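Local coordinates for RegF protein (Neisseria gonorrhoeae, PDB 4HOJ) that binds glutathione as a glutathione transferase homologue and, as a stringent starvation protein A, probably takes part in the bacterial starvation response, at residues T11-R17 against P158-R162; H106-L110 against A123-I127; P79-P83 against F149-D153; V21-K25 against N69-D73. One frame throughout, in Å; residues are numbered along the deposited sequence. Where two conformers were deposited one is given.

Contact 1 of 4, residues T11-R17 against P158-R162; sequences TCPFSHR and PLLWR. With GSH (glutathione), chain C.
Arg-162 reaches across to the loop and first helical turn of 11-17 with an extended chain and bonds to Thr-11 O and His-16 ND1. NH2 gives a hydrogen bond to Thr-11 O at 2.9 Å, arriving from above the carbonyl plane, while NH1 meets ND1 of His-16, also at 2.9 Å and nearly straight (169°), in the plane of both groups. The same NH1 bonds to Pro-158 O, a water links NE to Thr-11 O, and Glu-198 forms a salt bridge with NH2. With this many in-plane partners, and Pro-13 CA 3.6 Å above the centre of one face, the guanidinium has little freedom to turn. This is the seam between the thioredoxin-like and the helical domain of a glutathione transferase fold, and Cys-12, at the N-cap of helix 13-25, belongs to the glutathione pocket with Pro-13 and Phe-14. His-16 swings its ring out from the helix, CG anti to the backbone N (chi1 -170°), and lays one face over Pro-158, whose CG stands 4.1 Å from the ring centroid in a CH-pi contact. The ring also forms an offset edge-to-face pair with the five-membered ring of Trp-161, planes 88° apart. Compact Pro-158 also packs its CB against Pro-13 CB at 3.8 Å.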
loop_
_atom_site.group_PDB
_atom_site.type_symbol
_atom_site.label_atom_id
_atom_site.label_comp_id
_atom_site.label_asym_id
_atom_site.label_seq_id
_atom_site.Cartn_x
_atom_site.Cartn_y
_atom_site.Cartn_z
ATOM N N THR A 11 9.862 10.127 -18.466
ATOM C CA THR A 11 8.427 10.044 -18.845
ATOM C C THR A 11 7.645 9.196 -17.874
ATOM O O THR A 11 6.498 8.864 -18.162
ATOM C CB THR A 11 8.172 9.566 -20.302
ATOM O OG1 THR A 11 8.708 8.252 -20.453
ATOM C CG2 THR A 11 8.831 10.521 -21.311
ATOM N N CYS A 12 8.208 8.870 -16.717
ATOM C CA CYS A 12 7.572 7.918 -15.824
ATOM C C CYS A 12 6.552 8.624 -14.919
ATOM O O CYS A 12 6.960 9.499 -14.135
ATOM C CB CYS A 12 8.669 7.261 -14.969
ATOM S SG CYS A 12 8.043 6.209 -13.654
ATOM N N PRO A 13 5.283 8.203 -14.968
ATOM C CA PRO A 13 4.295 8.899 -14.114
ATOM C C PRO A 13 4.558 8.687 -12.629
ATOM O O PRO A 13 4.156 9.527 -11.816
ATOM C CB PRO A 13 2.924 8.320 -14.575
ATOM C CG PRO A 13 3.296 6.946 -15.228
ATOM C CD PRO A 13 4.686 7.201 -15.875
ATOM N N PHE A 14 5.166 7.565 -12.249
ATOM C CA PHE A 14 5.420 7.283 -10.839
ATOM C C PHE A 14 6.542 8.115 -10.337
ATOM O O PHE A 14 6.457 8.687 -9.241
ATOM C CB PHE A 14 5.661 5.773 -10.641
ATOM C CG PHE A 14 4.498 4.945 -11.113
ATOM C CD1 PHE A 14 3.348 4.892 -10.351
ATOM C CD2 PHE A 14 4.523 4.312 -12.316
ATOM C CE1 PHE A 14 2.265 4.153 -10.757
ATOM C CE2 PHE A 14 3.410 3.596 -12.784
ATOM C CZ PHE A 14 2.270 3.522 -11.990
ATOM N N SER A 15 7.569 8.336 -11.171
ATOM C CA SER A 15 8.641 9.298 -10.847
ATOM C C SER A 15 8.109 10.746 -10.780
ATOM O O SER A 15 8.559 11.549 -9.957
ATOM C CB SER A 15 9.765 9.241 -11.937
ATOM O OG SER A 15 10.382 7.928 -11.949
ATOM N N HIS A 16 7.173 11.038 -11.670
ATOM C CA HIS A 16 6.553 12.349 -11.730
ATOM C C HIS A 16 5.893 12.678 -10.369
ATOM O O HIS A 16 6.014 13.800 -9.853
ATOM C CB HIS A 16 5.570 12.328 -12.887
ATOM C CG HIS A 16 5.005 13.659 -13.245
ATOM N ND1 HIS A 16 4.093 13.774 -14.261
ATOM C CD2 HIS A 16 5.149 14.904 -12.691
ATOM C CE1 HIS A 16 3.735 15.051 -14.375
ATOM N NE2 HIS A 16 4.352 15.759 -13.425
ATOM N N ARG A 17 5.271 11.673 -9.724
ATOM C CA ARG A 17 4.636 11.928 -8.422
ATOM C C ARG A 17 5.688 12.415 -7.447
ATOM O O ARG A 17 5.455 13.375 -6.686
ATOM C CB ARG A 17 4.028 10.646 -7.795
ATOM C CG ARG A 17 2.928 10.001 -8.542
ATOM C CD ARG A 17 2.575 8.686 -7.832
ATOM N NE ARG A 17 1.276 8.158 -8.262
ATOM C CZ ARG A 17 0.870 6.928 -7.926
ATOM N NH1 ARG A 17 1.707 6.041 -7.349
ATOM N NH2 ARG A 17 -0.361 6.600 -8.266
ATOM N N PRO A 158 -0.084 12.869 -12.154
ATOM C CA PRO A 158 0.600 12.425 -13.398
ATOM C C PRO A 158 -0.279 11.693 -14.356
ATOM O O PRO A 158 -0.013 11.747 -15.578
ATOM C CB PRO A 158 1.725 11.550 -12.876
ATOM C CG PRO A 158 1.978 12.141 -11.432
ATOM C CD PRO A 158 0.580 12.331 -10.952
ATOM N N LEU A 159 -1.295 10.982 -13.869
ATOM C CA LEU A 159 -2.258 10.349 -14.775
ATOM C C LEU A 159 -3.120 11.370 -15.476
ATOM O O LEU A 159 -3.261 11.323 -16.686
ATOM C CB LEU A 159 -3.100 9.337 -14.020
ATOM C CG LEU A 159 -4.323 8.783 -14.781
ATOM C CD1 LEU A 159 -3.864 8.158 -16.096
ATOM C CD2 LEU A 159 -5.022 7.756 -13.910
ATOM N N LEU A 160 -3.629 12.326 -14.745
ATOM C CA LEU A 160 -4.444 13.363 -15.405
ATOM C C LEU A 160 -3.641 14.182 -16.409
ATOM O O LEU A 160 -4.175 14.546 -17.453
ATOM C CB LEU A 160 -5.075 14.294 -14.330
ATOM C CG LEU A 160 -5.920 13.547 -13.293
ATOM C CD1 LEU A 160 -6.546 14.541 -12.294
ATOM C CD2 LEU A 160 -6.982 12.778 -14.001
ATOM N N TRP A 161 -2.344 14.414 -16.130
ATOM C CA TRP A 161 -1.512 15.124 -17.098
ATOM C C TRP A 161 -1.434 14.348 -18.409
ATOM O O TRP A 161 -1.326 14.981 -19.464
ATOM C CB TRP A 161 -0.119 15.257 -16.478
ATOM C CG TRP A 161 0.806 16.021 -17.368
ATOM C CD1 TRP A 161 1.837 15.484 -18.075
ATOM C CD2 TRP A 161 0.772 17.424 -17.692
ATOM N NE1 TRP A 161 2.443 16.461 -18.851
ATOM C CE2 TRP A 161 1.829 17.658 -18.594
ATOM C CE3 TRP A 161 -0.051 18.490 -17.308
ATOM C CZ2 TRP A 161 2.081 18.925 -19.138
ATOM C CZ3 TRP A 161 0.223 19.754 -17.823
ATOM C CH2 TRP A 161 1.278 19.948 -18.724
ATOM N N ARG A 162 -1.491 13.017 -18.341
ATOM C CA ARG A 162 -1.264 12.112 -19.453
ATOM C C ARG A 162 -2.526 11.680 -20.154
ATOM O O ARG A 162 -2.418 10.805 -21.045
ATOM C CB ARG A 162 -0.478 10.856 -18.966
ATOM C CG ARG A 162 1.002 11.165 -18.690
ATOM C CD ARG A 162 1.633 10.029 -17.831
ATOM N NE ARG A 162 3.066 10.180 -17.733
ATOM C CZ ARG A 162 3.716 11.072 -16.979
ATOM N NH1 ARG A 162 2.995 11.902 -16.191
ATOM N NH2 ARG A 162 5.041 11.099 -16.922
HETATM N N1 GSH C . 4.637 0.589 -8.187
HETATM C CA1 GSH C . 5.748 1.413 -8.747
HETATM C C1 GSH C . 5.771 2.748 -8.099
HETATM O O11 GSH C . 6.863 3.349 -7.936
HETATM O O12 GSH C . 4.678 3.242 -7.766
HETATM C CB1 GSH C . 5.683 1.469 -10.280
HETATM C CG1 GSH C . 6.936 2.081 -10.917
HETATM C CD1 GSH C . 6.966 1.784 -12.405
HETATM O OE1 GSH C . 6.095 1.186 -12.994
HETATM N N2 GSH C . 8.080 2.331 -13.023
HETATM C CA2 GSH C . 8.264 2.091 -14.454
HETATM C C2 GSH C . 9.554 1.321 -14.589
HETATM O O2 GSH C . 10.589 1.492 -13.967
HETATM C CB2 GSH C . 8.415 3.318 -15.287
HETATM S SG2 GSH C . 7.057 4.447 -15.163
HETATM N N3 GSH C . 9.530 0.360 -15.684
HETATM C CA3 GSH C . 10.682 -0.477 -15.969
HETATM C C3 GSH C . 10.262 -1.898 -15.759
HETATM O O31 GSH C . 9.159 -2.283 -15.239
HETATM O O32 GSH C . 11.104 -2.753 -16.116
HETATM O O HOH W 1 4.194 8.456 -19.731
#

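Contact 2 of 4, residues H106-L110 against A123-I127; sequences HVQVL and AREAI
His-106 lies against one turn of helix 117-134 and can be followed outward atom by atom. Its CB rests on Ile-127 CG1 at 3.5 Å and lies 3.8 Å from Ala-123 CB. Because CG is anti to the carbonyl carbon (chi1 -58°), the ring is carried over Ala-126: CG still looks back to Ala-123 O, ND1 lies near both Ala-123 CA and the Ala-126 methyl, and CD2, CE1 and NE2 all face that methyl. Ala-126 CB sits 3.5 Å from the centroid of the His-106 ring and 15° off its normal, a centred CH-pi contact. Alanine suits both positions, since a single methyl lets the ring and the neighbouring backbone come close; Ala-123 CB thus reaches His-106 O at 3.5 Å and also touches Val-109 CB. One turn further, Leu-110 and Ile-127 meet tip to tip, CD1 to CD1 at 3.8 Å, while the other branch of Leu-110, CD2, comes to 3.9 Å from NH2 of Arg-124, whose NE is bonded to Tyr-166 O; these two side chains cross at about a right angle. Val-107 points away from 123-127, toward Pro-13 and Phe-14, though its CG2 still touches Ile-127 CD1. The segment axes approach to 9.0 Å at 145°, a roughly antiparallel pairing of successive helices within the all-helical C-terminal domain of the glutathione transferase fold.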
loop_
_atom_site.group_PDB
_atom_site.type_symbol
_atom_site.label_atom_id
_atom_site.label_comp_id
_atom_site.label_asym_id
_atom_site.label_seq_id
_atom_site.Cartn_x
_atom_site.Cartn_y
_atom_site.Cartn_z
ATOM N N HIS A 106 -3.764 -0.087 -14.525
ATOM C CA HIS A 106 -3.947 0.136 -15.974
ATOM C C HIS A 106 -2.866 1.032 -16.544
ATOM O O HIS A 106 -2.412 0.800 -17.682
ATOM C CB HIS A 106 -5.337 0.734 -16.255
ATOM C CG HIS A 106 -6.452 -0.140 -15.755
ATOM N ND1 HIS A 106 -6.728 -1.378 -16.301
ATOM C CD2 HIS A 106 -7.350 0.059 -14.755
ATOM C CE1 HIS A 106 -7.726 -1.925 -15.621
ATOM N NE2 HIS A 106 -8.130 -1.076 -14.689
ATOM N N VAL A 107 -2.439 2.035 -15.766
ATOM C CA VAL A 107 -1.314 2.892 -16.186
ATOM C C VAL A 107 -0.079 2.025 -16.432
ATOM O O VAL A 107 0.613 2.218 -17.422
ATOM C CB VAL A 107 -1.046 3.951 -15.106
ATOM C CG1 VAL A 107 0.327 4.679 -15.376
ATOM C CG2 VAL A 107 -2.222 4.914 -15.066
ATOM N N GLN A 108 0.191 1.049 -15.558
ATOM C CA GLN A 108 1.361 0.203 -15.820
ATOM C C GLN A 108 1.286 -0.563 -17.124
ATOM O O GLN A 108 2.322 -0.807 -17.766
ATOM C CB GLN A 108 1.595 -0.774 -14.644
ATOM C CG GLN A 108 2.008 -0.008 -13.355
ATOM C CD GLN A 108 2.211 -0.917 -12.151
ATOM O OE1 GLN A 108 3.071 -1.804 -12.180
ATOM N NE2 GLN A 108 1.379 -0.758 -11.133
ATOM N N VAL A 109 0.070 -0.990 -17.488
ATOM C CA VAL A 109 -0.123 -1.669 -18.779
ATOM C C VAL A 109 0.175 -0.725 -19.961
ATOM O O VAL A 109 0.867 -1.088 -20.893
ATOM C CB VAL A 109 -1.554 -2.251 -18.919
ATOM C CG1 VAL A 109 -1.733 -2.894 -20.308
ATOM C CG2 VAL A 109 -1.853 -3.300 -17.835
ATOM N N LEU A 110 -0.299 0.522 -19.884
ATOM C CA LEU A 110 -0.053 1.501 -20.933
ATOM C C LEU A 110 1.412 1.832 -20.992
ATOM O O LEU A 110 1.901 2.210 -22.052
ATOM C CB LEU A 110 -0.854 2.776 -20.649
ATOM C CG LEU A 110 -2.369 2.591 -20.761
ATOM C CD1 LEU A 110 -3.067 3.917 -20.717
ATOM C CD2 LEU A 110 -2.694 1.895 -22.083
ATOM N N ALA A 123 -6.972 -1.298 -20.988
ATOM C CA ALA A 123 -6.490 -0.392 -19.935
ATOM C C ALA A 123 -6.945 1.039 -20.137
ATOM O O ALA A 123 -7.338 1.710 -19.188
ATOM C CB ALA A 123 -4.955 -0.460 -19.795
ATOM N N ARG A 124 -6.839 1.532 -21.371
ATOM C CA ARG A 124 -7.242 2.879 -21.714
ATOM C C ARG A 124 -8.739 3.051 -21.443
ATOM O O ARG A 124 -9.160 4.059 -20.843
ATOM C CB ARG A 124 -6.906 3.066 -23.196
ATOM C CG ARG A 124 -7.165 4.401 -23.838
ATOM C CD ARG A 124 -6.586 4.378 -25.262
ATOM N NE ARG A 124 -5.146 4.067 -25.295
ATOM C CZ ARG A 124 -4.591 3.001 -25.876
ATOM N NH1 ARG A 124 -5.325 2.096 -26.507
ATOM N NH2 ARG A 124 -3.270 2.836 -25.828
ATOM N N GLU A 125 -9.527 2.063 -21.838
ATOM C CA GLU A 125 -10.946 2.092 -21.583
ATOM C C GLU A 125 -11.245 2.135 -20.098
ATOM O O GLU A 125 -12.091 2.914 -19.636
ATOM C CB GLU A 125 -11.540 0.821 -22.170
ATOM C CG GLU A 125 -13.035 0.686 -22.011
ATOM C CD GLU A 125 -13.776 1.287 -23.186
ATOM O OE1 GLU A 125 -13.194 2.184 -23.847
ATOM O OE2 GLU A 125 -14.920 0.855 -23.457
ATOM N N ALA A 126 -10.555 1.290 -19.338
ATOM C CA ALA A 126 -10.824 1.229 -17.895
ATOM C C ALA A 126 -10.458 2.505 -17.175
ATOM O O ALA A 126 -11.125 2.914 -16.247
ATOM C CB ALA A 126 -10.129 0.018 -17.259
ATOM N N ILE A 127 -9.411 3.170 -17.633
ATOM C CA ILE A 127 -9.044 4.434 -17.005
ATOM C C ILE A 127 -10.090 5.496 -17.294
ATOM O O ILE A 127 -10.497 6.194 -16.371
ATOM C CB ILE A 127 -7.656 4.911 -17.487
ATOM C CG1 ILE A 127 -6.564 3.962 -16.956
ATOM C CG2 ILE A 127 -7.426 6.396 -17.103
ATOM C CD1 ILE A 127 -5.179 4.201 -17.603
#

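Contact 3 of 4, residues P79-P83 against F149-D153; sequences PQLMP and FSMID
Leu-81 lays its CD2 methyl against the Phe-149 ring, 3.8 Å from CE2, the two side chains running side by side in the same direction. A torsion brings them together: CG of Phe-149 stands anti to its backbone N (chi1 177°), which carries the ring to the leucine. The CB of Leu-81 also nears Met-151 CE at 4.1 Å. From the backbone of the same leucine comes the polar link of the contact. Leu-81 O accepts from Met-151 N at 2.7 Å, in the carbonyl plane, although the N-H points somewhat off line (147°). Met-151 is in the first turn of helix 151-161, where amides lack carbonyl partners within the helix, so a carbonyl from the loop is a natural substitute. A capping box completes the helix start: Ser-150 OG accepts from Ile-152 N at 3.1 Å, and Asp-153 OD2, through its anti lone pair, accepts from the N-cap amide, Ser-150 N, at 2.8 Å. Small polar serine and short acidic aspartate suit these places, each folding back to the backbone. Met-82 bends at chi2 and chi3, and this flexible chain can thereby fold back to bring SD to Met-151 CB at 3.6 Å. The loop 79-83, joining helix 65-75 to helix 86-102, thus lies over the start of helix 151-161, with Leu-81 also on Val-21 and Lys-25 of helix 13-25, Met-151 on Asn-69 of helix 65-75, and Ile-152 on Val-95 and Leu-96 of helix 86-102.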
loop_
_atom_site.group_PDB
_atom_site.type_symbol
_atom_site.label_atom_id
_atom_site.label_comp_id
_atom_site.label_asym_id
_atom_site.label_seq_id
_atom_site.Cartn_x
_atom_site.Cartn_y
_atom_site.Cartn_z
ATOM N N PRO A 79 5.667 22.312 4.048
ATOM C CA PRO A 79 4.220 22.280 4.298
ATOM C C PRO A 79 3.678 20.843 4.351
ATOM O O PRO A 79 4.071 20.014 3.541
ATOM C CB PRO A 79 3.653 22.941 3.043
ATOM C CG PRO A 79 4.662 22.668 1.983
ATOM C CD PRO A 79 5.982 22.767 2.677
ATOM N N GLN A 80 2.736 20.563 5.244
ATOM C CA GLN A 80 2.126 19.228 5.328
ATOM C C GLN A 80 1.291 18.856 4.102
ATOM O O GLN A 80 0.441 19.630 3.661
ATOM C CB GLN A 80 1.231 19.115 6.569
ATOM C CG GLN A 80 1.923 19.508 7.865
ATOM C CD GLN A 80 0.958 19.959 8.961
ATOM O OE1 GLN A 80 -0.059 20.616 8.695
ATOM N NE2 GLN A 80 1.288 19.618 10.203
ATOM N N LEU A 81 1.547 17.683 3.535
ATOM C CA LEU A 81 0.793 17.245 2.388
ATOM C C LEU A 81 -0.302 16.273 2.789
ATOM O O LEU A 81 -0.997 15.766 1.975
ATOM C CB LEU A 81 1.716 16.701 1.257
ATOM C CG LEU A 81 2.542 17.808 0.597
ATOM C CD1 LEU A 81 3.467 17.241 -0.466
ATOM C CD2 LEU A 81 1.600 18.851 0.024
ATOM N N MET A 82 -0.507 16.061 4.086
ATOM C CA MET A 82 -1.645 15.276 4.546
ATOM C C MET A 82 -2.413 16.044 5.610
ATOM O O MET A 82 -1.837 16.818 6.355
ATOM C CB MET A 82 -1.183 13.929 5.119
ATOM C CG MET A 82 -0.414 13.001 4.162
ATOM S SD MET A 82 -1.488 12.093 3.025
ATOM C CE MET A 82 -1.408 10.391 3.736
ATOM N N PRO A 83 -3.727 15.764 5.768
ATOM C CA PRO A 83 -4.484 16.302 6.920
ATOM C C PRO A 83 -3.916 15.788 8.226
ATOM O O PRO A 83 -3.226 14.779 8.214
ATOM C CB PRO A 83 -5.889 15.753 6.701
ATOM C CG PRO A 83 -5.738 14.646 5.671
ATOM C CD PRO A 83 -4.582 15.005 4.840
ATOM N N PHE A 149 -5.342 20.915 -0.698
ATOM C CA PHE A 149 -4.438 20.117 -1.537
ATOM C C PHE A 149 -3.722 19.101 -0.690
ATOM O O PHE A 149 -3.268 19.412 0.403
ATOM C CB PHE A 149 -3.416 21.075 -2.150
ATOM C CG PHE A 149 -2.356 20.390 -2.982
ATOM C CD1 PHE A 149 -2.661 19.911 -4.233
ATOM C CD2 PHE A 149 -1.047 20.231 -2.498
ATOM C CE1 PHE A 149 -1.660 19.306 -5.014
ATOM C CE2 PHE A 149 -0.048 19.637 -3.268
ATOM C CZ PHE A 149 -0.358 19.154 -4.520
ATOM N N SER A 150 -3.559 17.881 -1.210
ATOM C CA SER A 150 -2.915 16.821 -0.431
ATOM C C SER A 150 -2.130 15.872 -1.282
ATOM O O SER A 150 -2.147 15.957 -2.526
ATOM C CB SER A 150 -3.906 15.947 0.387
ATOM O OG SER A 150 -4.658 15.124 -0.487
ATOM N N MET A 151 -1.470 14.941 -0.598
ATOM C CA MET A 151 -0.683 13.897 -1.282
ATOM C C MET A 151 -1.561 13.049 -2.198
ATOM O O MET A 151 -1.102 12.443 -3.157
ATOM C CB MET A 151 -0.105 12.981 -0.207
ATOM C CG MET A 151 0.818 12.015 -0.851
ATOM S SD MET A 151 2.284 12.929 -1.303
ATOM C CE MET A 151 3.108 12.946 0.288
ATOM N N ILE A 152 -2.848 13.002 -1.901
ATOM C CA ILE A 152 -3.745 12.262 -2.758
ATOM C C ILE A 152 -3.870 12.895 -4.156
ATOM O O ILE A 152 -3.874 12.229 -5.199
ATOM C CB ILE A 152 -5.117 11.962 -2.060
ATOM C CG1 ILE A 152 -4.983 11.567 -0.568
ATOM C CG2 ILE A 152 -5.840 10.879 -2.854
ATOM C CD1 ILE A 152 -3.907 10.664 -0.117
ATOM N N ASP A 153 -3.927 14.219 -4.171
ATOM C CA ASP A 153 -3.848 14.962 -5.433
ATOM C C ASP A 153 -2.519 14.740 -6.162
ATOM O O ASP A 153 -2.459 14.536 -7.375
ATOM C CB ASP A 153 -4.026 16.454 -5.167
ATOM C CG ASP A 153 -5.334 16.750 -4.425
ATOM O OD1 ASP A 153 -6.411 16.576 -5.042
ATOM O OD2 ASP A 153 -5.281 17.152 -3.265
#

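Contact 4 of 4, residues V21-K25 against N69-D73; sequences VLYEK and NEYID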
loop_
_atom_site.group_PDB
_atom_site.type_symbol
_atom_site.label_atom_id
_atom_site.label_comp_id
_atom_site.label_asym_id
_atom_site.label_seq_id
_atom_site.Cartn_x
_atom_site.Cartn_y
_atom_site.Cartn_z
ATOM N N VAL A 21 6.152 16.056 -5.368
ATOM C CA VAL A 21 6.313 16.246 -3.937
ATOM C C VAL A 21 7.575 17.010 -3.621
ATOM O O VAL A 21 7.547 17.908 -2.774
ATOM C CB VAL A 21 6.284 14.896 -3.146
ATOM C CG1 VAL A 21 6.598 15.143 -1.649
ATOM C CG2 VAL A 21 4.945 14.222 -3.256
ATOM N N LEU A 22 8.691 16.665 -4.250
ATOM C CA LEU A 22 9.956 17.311 -3.923
ATOM C C LEU A 22 9.903 18.790 -4.180
ATOM O O LEU A 22 10.358 19.579 -3.351
ATOM C CB LEU A 22 11.117 16.617 -4.650
ATOM C CG LEU A 22 11.451 15.241 -4.068
ATOM C CD1 LEU A 22 12.259 14.450 -5.091
ATOM C CD2 LEU A 22 12.207 15.388 -2.766
ATOM N N TYR A 23 9.312 19.202 -5.303
ATOM C CA TYR A 23 9.185 20.626 -5.561
ATOM C C TYR A 23 8.157 21.322 -4.687
ATOM O O TYR A 23 8.344 22.494 -4.350
ATOM C CB TYR A 23 8.941 20.867 -7.048
ATOM C CG TYR A 23 10.207 20.740 -7.885
ATOM C CD1 TYR A 23 11.163 21.735 -7.823
ATOM C CD2 TYR A 23 10.446 19.641 -8.693
ATOM C CE1 TYR A 23 12.310 21.645 -8.569
ATOM C CE2 TYR A 23 11.607 19.537 -9.456
ATOM C CZ TYR A 23 12.527 20.552 -9.362
ATOM O OH TYR A 23 13.707 20.537 -10.082
ATOM N N GLU A 24 7.130 20.589 -4.230
ATOM C CA GLU A 24 6.199 21.217 -3.279
ATOM C C GLU A 24 6.903 21.496 -1.952
ATOM O O GLU A 24 6.600 22.491 -1.320
ATOM C CB GLU A 24 4.956 20.304 -3.005
ATOM C CG GLU A 24 3.922 20.236 -4.137
ATOM C CD GLU A 24 3.039 21.471 -4.192
ATOM O OE1 GLU A 24 2.837 22.113 -3.119
ATOM O OE2 GLU A 24 2.545 21.823 -5.261
ATOM N N LYS A 25 7.808 20.619 -1.503
ATOM C CA LYS A 25 8.526 20.837 -0.241
ATOM C C LYS A 25 9.629 21.853 -0.367
ATOM O O LYS A 25 9.995 22.486 0.623
ATOM C CB LYS A 25 9.091 19.503 0.261
ATOM C CG LYS A 25 8.030 18.453 0.573
ATOM C CD LYS A 25 7.188 18.873 1.785
ATOM C CE LYS A 25 6.334 17.665 2.254
ATOM N NZ LYS A 25 5.720 17.873 3.615
ATOM N N ASN A 69 6.902 9.001 -1.179
ATOM C CA ASN A 69 6.239 10.286 -0.920
ATOM C C ASN A 69 5.788 10.433 0.513
ATOM O O ASN A 69 5.878 11.527 1.072
ATOM C CB ASN A 69 5.092 10.474 -1.877
ATOM C CG ASN A 69 5.578 10.810 -3.255
ATOM O OD1 ASN A 69 6.764 11.046 -3.471
ATOM N ND2 ASN A 69 4.640 10.822 -4.218
ATOM N N GLU A 70 5.327 9.332 1.145
ATOM C CA GLU A 70 5.068 9.340 2.602
ATOM C C GLU A 70 6.281 9.728 3.372
ATOM O O GLU A 70 6.205 10.533 4.301
ATOM C CB GLU A 70 4.623 7.971 3.113
ATOM C CG GLU A 70 3.225 7.601 2.692
ATOM C CD GLU A 70 2.143 8.017 3.659
ATOM O OE1 GLU A 70 2.422 8.787 4.614
ATOM O OE2 GLU A 70 0.992 7.561 3.451
ATOM N N TYR A 71 7.405 9.117 3.020
ATOM C CA TYR A 71 8.655 9.447 3.681
ATOM C C TYR A 71 8.961 10.928 3.529
ATOM O O TYR A 71 9.227 11.603 4.518
ATOM C CB TYR A 71 9.811 8.563 3.150
ATOM C CG TYR A 71 11.135 9.013 3.669
ATOM C CD1 TYR A 71 11.517 8.756 4.974
ATOM C CD2 TYR A 71 12.016 9.687 2.844
ATOM C CE1 TYR A 71 12.754 9.168 5.447
ATOM C CE2 TYR A 71 13.257 10.122 3.308
ATOM C CZ TYR A 71 13.616 9.867 4.600
ATOM O OH TYR A 71 14.847 10.256 5.060
ATOM N N ILE A 72 8.906 11.445 2.307
ATOM C CA ILE A 72 9.252 12.836 2.101
ATOM C C ILE A 72 8.340 13.743 2.962
ATOM O O ILE A 72 8.798 14.725 3.553
ATOM C CB ILE A 72 9.208 13.194 0.624
ATOM C CG1 ILE A 72 10.310 12.460 -0.115
ATOM C CG2 ILE A 72 9.433 14.725 0.475
ATOM C CD1 ILE A 72 10.097 12.489 -1.627
ATOM N N ASP A 73 7.052 13.395 3.011
ATOM C CA ASP A 73 6.116 14.216 3.754
ATOM C C ASP A 73 6.457 14.240 5.238
ATOM O O ASP A 73 6.248 15.260 5.910
ATOM C CB ASP A 73 4.687 13.693 3.560
ATOM C CG ASP A 73 3.641 14.694 3.956
ATOM O OD1 ASP A 73 3.841 15.917 3.699
ATOM O OD2 ASP A 73 2.608 14.304 4.535
#
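Val-21 splits its two methyls between two residues of the facing helix. CG1, anti to the backbone N (chi1 174°), lies 3.6 Å from Ile-72 CG2, while CG2 sits against the amide of Asn-69, 3.5 Å from its CG. Ile-72 is likewise shared: its CG2 branch takes Val-21 and the CG stem of Lys-25, and its CD1 end crosses Leu-22 at about a right angle, 3.8 Å from CD2. Branched aliphatic residues suit such a place, presenting several methyls in different directions from one short stem. The segments run almost parallel, their axes 10.4 Å apart and 9° from aligned, as befits two helices packed on one face of the sheet in the thioredoxin-like N-terminal domain of glutathione transferases. At the C-terminal end of helix 13-25, Lys-25 bends at chi2; its long chain packs CG on Ile-72 CG2 and still delivers NZ to Asp-73, the two side chains crossing nearly perpendicularly. NZ meets Asp-73 OD1 at 2.7 Å in a salt bridge, on the anti side of that oxygen and 22° out of the carboxylate plane. Buried as both are, the charges have further partners: NZ also bonds to Phe-76 O and Pro-79 O, and OD1 accepts from Leu-81 N.

Overall arrangement
Contacts 1, 3 and 4 are buried, whereas contact 2 is only partly so and lies about 26 Å, centre to centre, from contact 4 on the opposite side of the chain's centre. Helix 13-25 serves contacts 1 and 4, and helix 151-161 serves contacts 1 and 3. Contact 1 is the nearest to the centre of the chain, joins the two domains beside the glutathione, and relies on arginine hydrogen bonds, where contact 4 relies on a buried salt bridge. Contact 2 is apolar packing within the helical domain and touches contact 1 through Val-107. Contacts 3 and 4 adjoin, their centres about 9 Å apart, the loop of one lying against the helices of the other.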